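Local coordinates for YesW protein (Bacillus subtilis, PDB 2ZUX), which cleaves the rhamnogalacturonan backbone of plant cell-wall pectin by endo-type elimination, releasing unsaturated oligosaccharides, and needs calcium or manganese for activity, at residues W517-E520 against D521-L525. Numbering follows the deposited sequence.
Sequences WRTE and DSSAL
Thr-519 and Asp-521 lie side by side in a beta hairpin connection cross-braced by polar side chains. The hydroxyl OG1 of Thr-519 donates to OD1 of Asp-521 at 2.9 Å, meeting that oxygen nearly along its C-O axis. Asp-521 OD1 also accepts from OG of Ser-523, on the syn side at 2.6 Å. The backbone N of Ser-523 reaches Asp-521 OD1 from above the carboxylate plane at 3.0 Å, making an Asx turn. Three donors thus grip one carboxylate oxygen and probably fix the carboxylate's rotation. With chi1 of 58°, OG1 of Thr-519 sits between its own N and carbonyl carbon, turned into the bend, where it also takes a weak bond from Ala-524 N; CG2 meanwhile rests against CB of Ala-524. A valine in place of this threonine would probably leave Asp-521 OD1 without one of its three donors and Ala-524 N without its weak acceptor.

Behind these side chains, the backbone supplies a type I turn from Thr-519 to Ser-522, closed by Ser-522 N to Thr-519 O, and a nearly straight bond from Thr-519 N to Ala-524 O (168° at the hydrogen). A water joins Glu-520 O to OG of Ser-522, which also bonds to Ala-114 N. Next along the hairpin, Arg-518 and Leu-525 form a non-hydrogen-bonded antiparallel pair, CD2 of Leu-525 lying 4.0 Å from CB of Arg-518. The extended side chain of Arg-518, whose NH2 makes a weak hydrogen bond to Ala-493 O, comes within about 4 Å of a bound rhamnose. Strands 514-519 and 524-528, joined here, belong to an antiparallel sheet of the beta-propeller domain, while strand 109-120 packs against Arg-518, Ser-522 and Leu-525.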
ATOM      1  N   TRP A 517       1.984 -12.961  -3.409  1.00 10.47           N
ATOM      2  CA  TRP A 517       1.258 -13.848  -2.493  1.00 11.03           C
ATOM      3  C   TRP A 517       2.251 -14.800  -1.848  1.00 11.49           C
ATOM      4  O   TRP A 517       3.190 -15.258  -2.496  1.00 11.90           O
ATOM      5  CB  TRP A 517       0.234 -14.717  -3.228  1.00 11.69           C
ATOM      6  CG  TRP A 517      -1.081 -14.097  -3.604  1.00 11.19           C
ATOM      7  CD1 TRP A 517      -2.081 -13.691  -2.766  1.00 12.11           C
ATOM      8  CD2 TRP A 517      -1.570 -13.904  -4.935  1.00 11.67           C
ATOM      9  NE1 TRP A 517      -3.155 -13.221  -3.498  1.00 12.27           N
ATOM     10  CE2 TRP A 517      -2.865 -13.347  -4.832  1.00 11.92           C
ATOM     11  CE3 TRP A 517      -1.029 -14.133  -6.206  1.00 12.67           C
ATOM     12  CZ2 TRP A 517      -3.631 -13.024  -5.960  1.00 12.35           C
ATOM     13  CZ3 TRP A 517      -1.785 -13.814  -7.321  1.00 12.42           C
ATOM     14  CH2 TRP A 517      -3.070 -13.259  -7.191  1.00 12.49           C
ATOM     15  N   ARG A 518       2.033 -15.127  -0.585  1.00 11.79           N
ATOM     16  CA  ARG A 518       2.796 -16.196   0.052  1.00 12.25           C
ATOM     17  C   ARG A 518       2.339 -17.554  -0.473  1.00 12.25           C
ATOM     18  O   ARG A 518       1.212 -17.699  -0.957  1.00 12.74           O
ATOM     19  CB  ARG A 518       2.600 -16.159   1.566  1.00 12.81           C
ATOM     20  CG  ARG A 518       1.168 -16.371   2.006  1.00 13.13           C
ATOM     21  CD  ARG A 518       1.076 -16.614   3.494  1.00 13.50           C
ATOM     22  NE  ARG A 518      -0.313 -16.667   3.929  1.00 14.62           N
ATOM     23  CZ  ARG A 518      -0.976 -17.787   4.186  1.00 15.22           C
ATOM     24  NH1 ARG A 518      -0.370 -18.963   4.048  1.00 16.56           N
ATOM     25  NH2 ARG A 518      -2.243 -17.732   4.582  1.00 17.55           N
ATOM     26  N   THR A 519       3.213 -18.553  -0.377  1.00 12.57           N
ATOM     27  CA  THR A 519       2.783 -19.939  -0.526  1.00 13.34           C
ATOM     28  C   THR A 519       2.001 -20.333   0.724  1.00 13.86           C
ATOM     29  O   THR A 519       2.091 -19.667   1.759  1.00 12.98           O
ATOM     30  CB  THR A 519       3.979 -20.886  -0.692  1.00 13.43           C
ATOM     31  OG1 THR A 519       4.841 -20.761   0.444  1.00 13.10           O
ATOM     32  CG2 THR A 519       4.759 -20.561  -1.955  1.00 14.49           C
ATOM     33  N   GLU A 520       1.244 -21.421   0.636  1.00 14.64           N
ATOM     34  CA  GLU A 520       0.412 -21.864   1.758  1.00 16.05           C
ATOM     35  C   GLU A 520       1.222 -22.080   3.040  1.00 15.52           C
ATOM     36  O   GLU A 520       0.767 -21.734   4.137  1.00 15.47           O
ATOM     37  CB  GLU A 520      -0.380 -23.123   1.375  1.00 16.35           C
ATOM     38  CG  GLU A 520      -1.396 -22.866   0.259  1.00 18.78           C
ATOM     39  CD  GLU A 520      -1.982 -24.132  -0.349  1.00 19.68           C
ATOM     40  OE1 GLU A 520      -1.945 -25.195   0.310  1.00 24.76           O
ATOM     41  OE2 GLU A 520      -2.491 -24.054  -1.491  1.00 24.99           O
ATOM     42  N   ASP A 521       2.433 -22.615   2.892  1.00 15.15           N
ATOM     43  CA  ASP A 521       3.293 -22.898   4.041  1.00 14.95           C
ATOM     44  C   ASP A 521       4.269 -21.774   4.407  1.00 14.51           C
ATOM     45  O   ASP A 521       5.102 -21.941   5.294  1.00 14.44           O
ATOM     46  CB  ASP A 521       4.043 -24.229   3.848  1.00 15.64           C
ATOM     47  CG  ASP A 521       5.089 -24.180   2.737  1.00 17.05           C
ATOM     48  OD1 ASP A 521       5.284 -23.131   2.091  1.00 16.89           O
ATOM     49  OD2 ASP A 521       5.740 -25.225   2.495  1.00 20.08           O
ATOM     50  N   SER A 522       4.162 -20.640   3.711  1.00 14.42           N
ATOM     51  CA  SER A 522       5.026 -19.467   3.940  1.00 14.40           C
ATOM     52  C   SER A 522       6.520 -19.752   3.772  1.00 14.04           C
ATOM     53  O   SER A 522       7.362 -19.074   4.364  1.00 13.95           O
ATOM     54  CB  SER A 522       4.746 -18.809   5.299  1.00 14.51           C
ATOM     55  OG  SER A 522       3.415 -18.330   5.371  1.00 13.19           O
ATOM     56  N   SER A 523       6.850 -20.749   2.950  1.00 14.05           N
ATOM     57  CA  SER A 523       8.248 -21.015   2.615  1.00 14.14           C
ATOM     58  C   SER A 523       8.791 -20.031   1.578  1.00 13.62           C
ATOM     59  O   SER A 523      10.003 -19.906   1.409  1.00 13.71           O
ATOM     60  CB  SER A 523       8.427 -22.451   2.117  1.00 14.54           C
ATOM     61  OG  SER A 523       7.645 -22.700   0.969  1.00 16.35           O
ATOM     62  N   ALA A 524       7.884 -19.344   0.884  1.00 13.43           N
ATOM     63  CA  ALA A 524       8.264 -18.408  -0.167  1.00 12.85           C
ATOM     64  C   ALA A 524       7.184 -17.359  -0.379  1.00 12.16           C
ATOM     65  O   ALA A 524       6.021 -17.571  -0.032  1.00 11.62           O
ATOM     66  CB  ALA A 524       8.527 -19.158  -1.480  1.00 13.10           C
ATOM     67  N   LEU A 525       7.596 -16.231  -0.945  1.00 12.12           N
ATOM     68  CA  LEU A 525       6.667 -15.296  -1.581  1.00 12.13           C
ATOM     69  C   LEU A 525       6.754 -15.494  -3.086  1.00 12.09           C
ATOM     70  O   LEU A 525       7.845 -15.721  -3.615  1.00 13.41           O
ATOM     71  CB  LEU A 525       7.016 -13.847  -1.243  1.00 12.29           C
ATOM     72  CG  LEU A 525       7.008 -13.425   0.229  1.00 12.10           C
ATOM     73  CD1 LEU A 525       7.473 -11.990   0.351  1.00 12.29           C
ATOM     74  CD2 LEU A 525       5.627 -13.603   0.851  1.00 12.88           C
TER
HETATM   75  O   HOH W   1       1.892 -20.267   6.221  1.00 17.18           O